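Putative uncharacterized protein Smu.1393c (Streptococcus mutans, PDB 4L9A) is an alpha/beta hydrolase that probably acts as a carboxylesterase, hydrolysing ester bonds. Local coordinates at residues V91-I103 with G121-K133. Residues are numbered along the deposited sequence; the frame is centred on the assembly and turned at random.
Sequences VGLRDWVNAILMI and GFAALQIMNQSSK
Val97 is a knob in a hole on helix 120-130, formed by Ala123, Gln126, Ile127 and Gln130. CG2 lies closest, 3.6 Å from Gln126 CB, while CG1, anti to its own backbone N (chi1 170°), lies 4.0 Å from Gln130 NE2. The fit is reciprocal: Ala123 is a knob among Leu93, Trp96, Val97 and Ile100, and its small CB lets the backbones come near, with Val97 CA 5.8 Å from Ala123 CA. Leu93 straddles the start of this seam, CD1 over the backbone of Ala123 and CD2 4.0 Å from Gln126 CG. At the other end Leu101 reaches across with CD2, 3.7 Å from Ser131 CB, and its CD1 lies 4.0 Å from Gln130 OE1, the two side chains crossing at about a right angle. On the side toward the sheet, Ile100 CG2 is 3.7 Å from Ile127 CD1; Ile100 CD1 also sits above one face of the Trp96 indole, offset toward the rim. The axes cross at -59°, 9.7 Å apart. Helix 93-106 rests on strand 71-75 through Ile100 and Ile103, and helix 120-130 on strands 111-117 and 134-141, so the contact joins two neighbouring helices on one face of the alpha/beta hydrolase sheet. Ser131 OG is hydrogen-bonded to Tyr112 OH. Cohesion between the helices therefore rests on van der Waals packing and shape, with the methylenes of Gln126 and the amide of Gln130 along its edge.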
ATOM      1  N   VAL A  91      16.186  10.778  -1.114  1.00 29.83           N
ATOM      2  CA  VAL A  91      15.194  10.384  -0.115  1.00 24.90           C
ATOM      3  C   VAL A  91      15.454   8.934   0.286  1.00 33.90           C
ATOM      4  O   VAL A  91      15.700   8.091  -0.570  1.00 29.85           O
ATOM      5  CB  VAL A  91      13.759  10.562  -0.657  1.00 24.47           C
ATOM      6  CG1 VAL A  91      12.738  10.154   0.382  1.00 21.27           C
ATOM      7  CG2 VAL A  91      13.536  12.037  -1.086  1.00 29.97           C
ATOM      8  N   GLY A  92      15.451   8.656   1.585  1.00 28.09           N
ATOM      9  CA  GLY A  92      15.599   7.289   2.064  1.00 34.79           C
ATOM     10  C   GLY A  92      14.308   6.818   2.692  1.00 32.62           C
ATOM     11  O   GLY A  92      13.440   7.639   2.998  1.00 26.92           O
ATOM     12  N   LEU A  93      14.164   5.506   2.882  1.00 31.07           N
ATOM     13  CA  LEU A  93      12.947   4.969   3.490  1.00 30.53           C
ATOM     14  C   LEU A  93      12.701   5.656   4.836  1.00 29.43           C
ATOM     15  O   LEU A  93      11.564   5.928   5.217  1.00 23.67           O
ATOM     16  CB  LEU A  93      13.048   3.450   3.690  1.00 35.46           C
ATOM     17  CG  LEU A  93      11.802   2.770   4.272  1.00 31.32           C
ATOM     18  CD1 LEU A  93      10.559   3.068   3.418  1.00 27.09           C
ATOM     19  CD2 LEU A  93      12.012   1.238   4.453  1.00 32.27           C
ATOM     20  N   ARG A  94      13.782   5.931   5.548  1.00 26.35           N
ATOM     21  CA  ARG A  94      13.686   6.600   6.836  1.00 36.11           C
ATOM     22  C   ARG A  94      13.018   7.963   6.678  1.00 32.47           C
ATOM     23  O   ARG A  94      12.232   8.394   7.540  1.00 25.64           O
ATOM     24  CB  ARG A  94      15.074   6.784   7.452  1.00 45.53           C
ATOM     25  CG  ARG A  94      15.068   7.582   8.760  1.00 59.22           C
ATOM     26  CD  ARG A  94      16.449   8.163   9.088  1.00 72.35           C
ATOM     27  NE  ARG A  94      16.768   9.341   8.282  1.00 76.45           N
ATOM     28  CZ  ARG A  94      16.764  10.587   8.744  1.00 83.74           C
ATOM     29  NH1 ARG A  94      16.463  10.827  10.015  1.00 86.97           N
ATOM     30  NH2 ARG A  94      17.069  11.596   7.939  1.00 83.94           N
ATOM     31  N   ASP A  95      13.345   8.646   5.583  1.00 27.17           N
ATOM     32  CA  ASP A  95      12.783   9.973   5.329  1.00 34.90           C
ATOM     33  C   ASP A  95      11.283   9.861   5.074  1.00 31.02           C
ATOM     34  O   ASP A  95      10.481  10.614   5.638  1.00 28.12           O
ATOM     35  CB  ASP A  95      13.505  10.664   4.158  1.00 24.23           C
ATOM     36  CG  ASP A  95      14.992  10.889   4.437  1.00 35.36           C
ATOM     37  OD1 ASP A  95      15.324  11.486   5.484  1.00 36.76           O
ATOM     38  OD2 ASP A  95      15.834  10.461   3.618  1.00 35.65           O
ATOM     39  N   TRP A  96      10.907   8.894   4.243  1.00 25.03           N
ATOM     40  CA  TRP A  96       9.502   8.696   3.912  1.00 22.94           C
ATOM     41  C   TRP A  96       8.730   8.248   5.159  1.00 27.84           C
ATOM     42  O   TRP A  96       7.636   8.742   5.423  1.00 25.80           O
ATOM     43  CB  TRP A  96       9.379   7.716   2.751  1.00 19.52           C
ATOM     44  CG  TRP A  96       7.994   7.300   2.365  1.00 22.16           C
ATOM     45  CD1 TRP A  96       7.569   6.024   2.132  1.00 21.16           C
ATOM     46  CD2 TRP A  96       6.855   8.151   2.138  1.00 23.88           C
ATOM     47  NE1 TRP A  96       6.245   6.026   1.770  1.00 22.57           N
ATOM     48  CE2 TRP A  96       5.783   7.309   1.773  1.00 21.88           C
ATOM     49  CE3 TRP A  96       6.645   9.532   2.211  1.00 25.87           C
ATOM     50  CZ2 TRP A  96       4.512   7.812   1.487  1.00 19.84           C
ATOM     51  CZ3 TRP A  96       5.379  10.025   1.936  1.00 20.83           C
ATOM     52  CH2 TRP A  96       4.330   9.166   1.567  1.00 24.99           C
ATOM     53  N   VAL A  97       9.316   7.341   5.944  1.00 24.83           N
ATOM     54  CA  VAL A  97       8.710   6.941   7.214  1.00 23.23           C
ATOM     55  C   VAL A  97       8.531   8.123   8.194  1.00 32.18           C
ATOM     56  O   VAL A  97       7.487   8.237   8.841  1.00 30.38           O
ATOM     57  CB  VAL A  97       9.503   5.796   7.893  1.00 23.67           C
ATOM     58  CG1 VAL A  97       9.013   5.565   9.326  1.00 27.15           C
ATOM     59  CG2 VAL A  97       9.358   4.509   7.088  1.00 22.09           C
ATOM     60  N   ASN A  98       9.543   8.985   8.310  1.00 25.12           N
ATOM     61  CA  ASN A  98       9.418  10.185   9.142  1.00 31.75           C
ATOM     62  C   ASN A  98       8.306  11.110   8.650  1.00 29.65           C
ATOM     63  O   ASN A  98       7.582  11.691   9.448  1.00 33.31           O
ATOM     64  CB  ASN A  98      10.760  10.938   9.279  1.00 27.21           C
ATOM     65  CG  ASN A  98      11.749  10.196  10.172  1.00 41.41           C
ATOM     66  OD1 ASN A  98      11.353   9.320  10.936  1.00 38.22           O
ATOM     67  ND2 ASN A  98      13.034  10.541  10.078  1.00 35.48           N
ATOM     68  N   ALA A  99       8.151  11.225   7.335  1.00 25.44           N
ATOM     69  CA  ALA A  99       7.082  12.061   6.788  1.00 27.86           C
ATOM     70  C   ALA A  99       5.719  11.470   7.150  1.00 29.56           C
ATOM     71  O   ALA A  99       4.812  12.187   7.555  1.00 30.07           O
ATOM     72  CB  ALA A  99       7.221  12.193   5.285  1.00 25.16           C
ATOM     73  N   ILE A 100       5.579  10.153   7.019  1.00 26.20           N
ATOM     74  CA  ILE A 100       4.320   9.504   7.375  1.00 24.48           C
ATOM     75  C   ILE A 100       3.991   9.683   8.854  1.00 25.07           C
ATOM     76  O   ILE A 100       2.849   9.979   9.203  1.00 27.25           O
ATOM     77  CB  ILE A 100       4.309   8.008   6.987  1.00 28.21           C
ATOM     78  CG1 ILE A 100       4.400   7.875   5.467  1.00 23.19           C
ATOM     79  CG2 ILE A 100       3.053   7.319   7.517  1.00 26.68           C
ATOM     80  CD1 ILE A 100       4.618   6.441   4.961  1.00 20.63           C
ATOM     81  N   LEU A 101       4.986   9.518   9.721  1.00 24.07           N
ATOM     82  CA  LEU A 101       4.782   9.741  11.157  1.00 29.46           C
ATOM     83  C   LEU A 101       4.356  11.173  11.516  1.00 28.46           C
ATOM     84  O   LEU A 101       3.596  11.388  12.464  1.00 31.28           O
ATOM     85  CB  LEU A 101       6.030   9.348  11.948  1.00 36.34           C
ATOM     86  CG  LEU A 101       6.337   7.849  11.920  1.00 36.05           C
ATOM     87  CD1 LEU A 101       7.744   7.609  12.456  1.00 39.47           C
ATOM     88  CD2 LEU A 101       5.296   7.069  12.728  1.00 33.86           C
HETATM   89  N   MSE A 102       4.860  12.149  10.773  1.00 32.71           N
HETATM   90  CA  MSE A 102       4.425  13.527  10.938  1.00 37.65           C
HETATM   91  C   MSE A 102       2.958  13.637  10.569  1.00 36.29           C
HETATM   92  O   MSE A 102       2.184  14.351  11.216  1.00 31.98           O
HETATM   93  CB  MSE A 102       5.206  14.435  10.010  1.00 33.05           C
HETATM   94  CG  MSE A 102       6.478  14.977  10.573  1.00 51.12           C
HETATM   95 SE   MSE A 102       6.884  16.574   9.533  1.00 82.02          SE
HETATM   96  CE  MSE A 102       5.273  17.607   9.954  1.00 58.08           C
ATOM     97  N   ILE A 103       2.588  12.949   9.499  1.00 32.38           N
ATOM     98  CA  ILE A 103       1.200  12.912   9.070  1.00 30.52           C
ATOM     99  C   ILE A 103       0.351  12.250  10.152  1.00 33.11           C
ATOM    100  O   ILE A 103      -0.738  12.724  10.460  1.00 31.58           O
ATOM    101  CB  ILE A 103       1.046  12.213   7.702  1.00 32.30           C
ATOM    102  CG1 ILE A 103       1.784  13.015   6.623  1.00 25.70           C
ATOM    103  CG2 ILE A 103      -0.423  12.064   7.335  1.00 28.94           C
ATOM    104  CD1 ILE A 103       1.818  12.370   5.237  1.00 20.67           C
ATOM    105  N   GLY A 121       4.522  -2.202   1.970  1.00 22.59           N
ATOM    106  CA  GLY A 121       4.932  -3.049   3.083  1.00 23.01           C
ATOM    107  C   GLY A 121       6.193  -2.567   3.798  1.00 22.66           C
ATOM    108  O   GLY A 121       6.296  -2.663   5.030  1.00 22.57           O
ATOM    109  N   PHE A 122       7.155  -2.041   3.044  1.00 24.02           N
ATOM    110  CA  PHE A 122       8.428  -1.630   3.649  1.00 26.55           C
ATOM    111  C   PHE A 122       8.254  -0.477   4.645  1.00 27.96           C
ATOM    112  O   PHE A 122       8.736  -0.546   5.778  1.00 26.24           O
ATOM    113  CB  PHE A 122       9.476  -1.306   2.573  1.00 27.55           C
ATOM    114  CG  PHE A 122       9.996  -2.536   1.848  1.00 32.02           C
ATOM    115  CD1 PHE A 122      10.702  -3.507   2.536  1.00 34.58           C
ATOM    116  CD2 PHE A 122       9.773  -2.717   0.493  1.00 33.86           C
ATOM    117  CE1 PHE A 122      11.179  -4.631   1.888  1.00 40.85           C
ATOM    118  CE2 PHE A 122      10.254  -3.865  -0.166  1.00 31.58           C
ATOM    119  CZ  PHE A 122      10.950  -4.805   0.536  1.00 33.37           C
ATOM    120  N   ALA A 123       7.568   0.581   4.228  1.00 23.85           N
ATOM    121  CA  ALA A 123       7.257   1.673   5.152  1.00 22.86           C
ATOM    122  C   ALA A 123       6.442   1.150   6.334  1.00 24.08           C
ATOM    123  O   ALA A 123       6.694   1.508   7.472  1.00 27.58           O
ATOM    124  CB  ALA A 123       6.500   2.800   4.428  1.00 20.06           C
ATOM    125  N   ALA A 124       5.466   0.290   6.050  1.00 25.70           N
ATOM    126  CA  ALA A 124       4.558  -0.198   7.086  1.00 27.77           C
ATOM    127  C   ALA A 124       5.306  -0.862   8.236  1.00 29.99           C
ATOM    128  O   ALA A 124       4.985  -0.659   9.405  1.00 30.33           O
ATOM    129  CB  ALA A 124       3.521  -1.164   6.475  1.00 20.10           C
ATOM    130  N   LEU A 125       6.311  -1.666   7.909  1.00 28.29           N
ATOM    131  CA  LEU A 125       7.065  -2.348   8.951  1.00 31.55           C
ATOM    132  C   LEU A 125       7.759  -1.341   9.877  1.00 33.47           C
ATOM    133  O   LEU A 125       7.764  -1.510  11.092  1.00 30.90           O
ATOM    134  CB  LEU A 125       8.063  -3.321   8.327  1.00 28.65           C
ATOM    135  CG  LEU A 125       7.386  -4.528   7.669  1.00 28.84           C
ATOM    136  CD1 LEU A 125       8.341  -5.216   6.698  1.00 30.20           C
ATOM    137  CD2 LEU A 125       6.907  -5.499   8.760  1.00 28.24           C
ATOM    138  N   GLN A 126       8.332  -0.289   9.305  1.00 30.80           N
ATOM    139  CA  GLN A 126       9.036   0.710  10.118  1.00 32.99           C
ATOM    140  C   GLN A 126       8.057   1.534  10.944  1.00 29.01           C
ATOM    141  O   GLN A 126       8.309   1.818  12.104  1.00 30.95           O
ATOM    142  CB  GLN A 126       9.880   1.631   9.233  1.00 31.40           C
ATOM    143  CG  GLN A 126      10.773   0.882   8.264  1.00 40.39           C
ATOM    144  CD  GLN A 126      11.822   0.050   8.974  1.00 52.34           C
ATOM    145  OE1 GLN A 126      12.132   0.294  10.139  1.00 56.67           O
ATOM    146  NE2 GLN A 126      12.379  -0.936   8.272  1.00 49.89           N
ATOM    147  N   ILE A 127       6.940   1.914  10.331  1.00 31.46           N
ATOM    148  CA  ILE A 127       5.893   2.665  11.017  1.00 31.27           C
ATOM    149  C   ILE A 127       5.411   1.954  12.287  1.00 32.46           C
ATOM    150  O   ILE A 127       5.341   2.544  13.364  1.00 30.51           O
ATOM    151  CB  ILE A 127       4.699   2.915  10.064  1.00 32.29           C
ATOM    152  CG1 ILE A 127       5.141   3.783   8.883  1.00 27.47           C
ATOM    153  CG2 ILE A 127       3.533   3.554  10.812  1.00 24.01           C
ATOM    154  CD1 ILE A 127       4.170   3.789   7.723  1.00 30.08           C
HETATM  155  N   MSE A 128       5.080   0.676  12.166  1.00 33.58           N
HETATM  156  CA  MSE A 128       4.567  -0.065  13.312  1.00 34.27           C
HETATM  157  C   MSE A 128       5.637  -0.217  14.390  1.00 38.77           C
HETATM  158  O   MSE A 128       5.332  -0.270  15.575  1.00 39.23           O
HETATM  159  CB  MSE A 128       4.033  -1.433  12.876  1.00 34.84           C
HETATM  160  CG  MSE A 128       2.877  -1.341  11.885  1.00 37.01           C
HETATM  161 SE   MSE A 128       2.123  -3.115  11.422  1.00 45.98          SE
HETATM  162  CE  MSE A 128       3.508  -3.726  10.169  1.00 36.05           C
ATOM    163  N   ASN A 129       6.895  -0.273  13.972  1.00 36.00           N
ATOM    164  CA  ASN A 129       8.007  -0.397  14.909  1.00 41.86           C
ATOM    165  C   ASN A 129       8.367   0.933  15.588  1.00 43.20           C
ATOM    166  O   ASN A 129       8.945   0.943  16.675  1.00 46.32           O
ATOM    167  CB  ASN A 129       9.215  -1.014  14.184  1.00 44.60           C
ATOM    168  CG  ASN A 129      10.428  -1.184  15.076  1.00 52.65           C
ATOM    169  OD1 ASN A 129      10.432  -2.000  16.001  1.00 54.35           O
ATOM    170  ND2 ASN A 129      11.482  -0.432  14.781  1.00 57.70           N
ATOM    171  N   GLN A 130       8.003   2.061  14.973  1.00 44.04           N
ATOM    172  CA  GLN A 130       8.455   3.364  15.480  1.00 41.52           C
ATOM    173  C   GLN A 130       7.366   4.288  16.033  1.00 48.11           C
ATOM    174  O   GLN A 130       7.667   5.202  16.802  1.00 48.54           O
ATOM    175  CB  GLN A 130       9.215   4.131  14.398  1.00 45.11           C
ATOM    176  CG  GLN A 130      10.414   3.423  13.812  1.00 51.10           C
ATOM    177  CD  GLN A 130      11.069   4.248  12.726  1.00 55.60           C
ATOM    178  OE1 GLN A 130      11.093   5.484  12.798  1.00 53.11           O
ATOM    179  NE2 GLN A 130      11.593   3.575  11.703  1.00 55.68           N
ATOM    180  N   SER A 131       6.119   4.077  15.622  1.00 45.85           N
ATOM    181  CA  SER A 131       5.027   4.990  15.969  1.00 44.42           C
ATOM    182  C   SER A 131       4.636   4.899  17.433  1.00 50.23           C
ATOM    183  O   SER A 131       4.463   3.804  17.962  1.00 46.36           O
ATOM    184  CB  SER A 131       3.794   4.673  15.135  1.00 49.35           C
ATOM    185  OG  SER A 131       3.311   3.372  15.445  1.00 57.22           O
ATOM    186  N   SER A 132       4.465   6.044  18.085  1.00 51.50           N
ATOM    187  CA  SER A 132       4.004   6.038  19.473  1.00 57.17           C
ATOM    188  C   SER A 132       2.503   5.765  19.551  1.00 50.88           C
ATOM    189  O   SER A 132       1.994   5.402  20.604  1.00 51.29           O
ATOM    190  CB  SER A 132       4.365   7.344  20.182  1.00 62.82           C
ATOM    191  OG  SER A 132       4.300   8.436  19.285  1.00 62.61           O
ATOM    192  N   LYS A 133       1.798   5.940  18.435  1.00 48.00           N
ATOM    193  CA  LYS A 133       0.398   5.520  18.363  1.00 47.14           C
ATOM    194  C   LYS A 133       0.336   4.006  18.285  1.00 52.12           C
ATOM    195  O   LYS A 133       1.265   3.370  17.780  1.00 48.75           O
ATOM    196  CB  LYS A 133      -0.316   6.164  17.173  1.00 42.33           C
ATOM    197  CG  LYS A 133      -0.566   7.663  17.403  1.00 44.74           C
ATOM    198  CD  LYS A 133      -1.336   8.338  16.278  1.00 43.85           C
ATOM    199  CE  LYS A 133      -1.465   9.839  16.573  1.00 49.05           C
ATOM    200  NZ  LYS A 133      -2.534  10.513  15.790  1.00 45.51           N
TER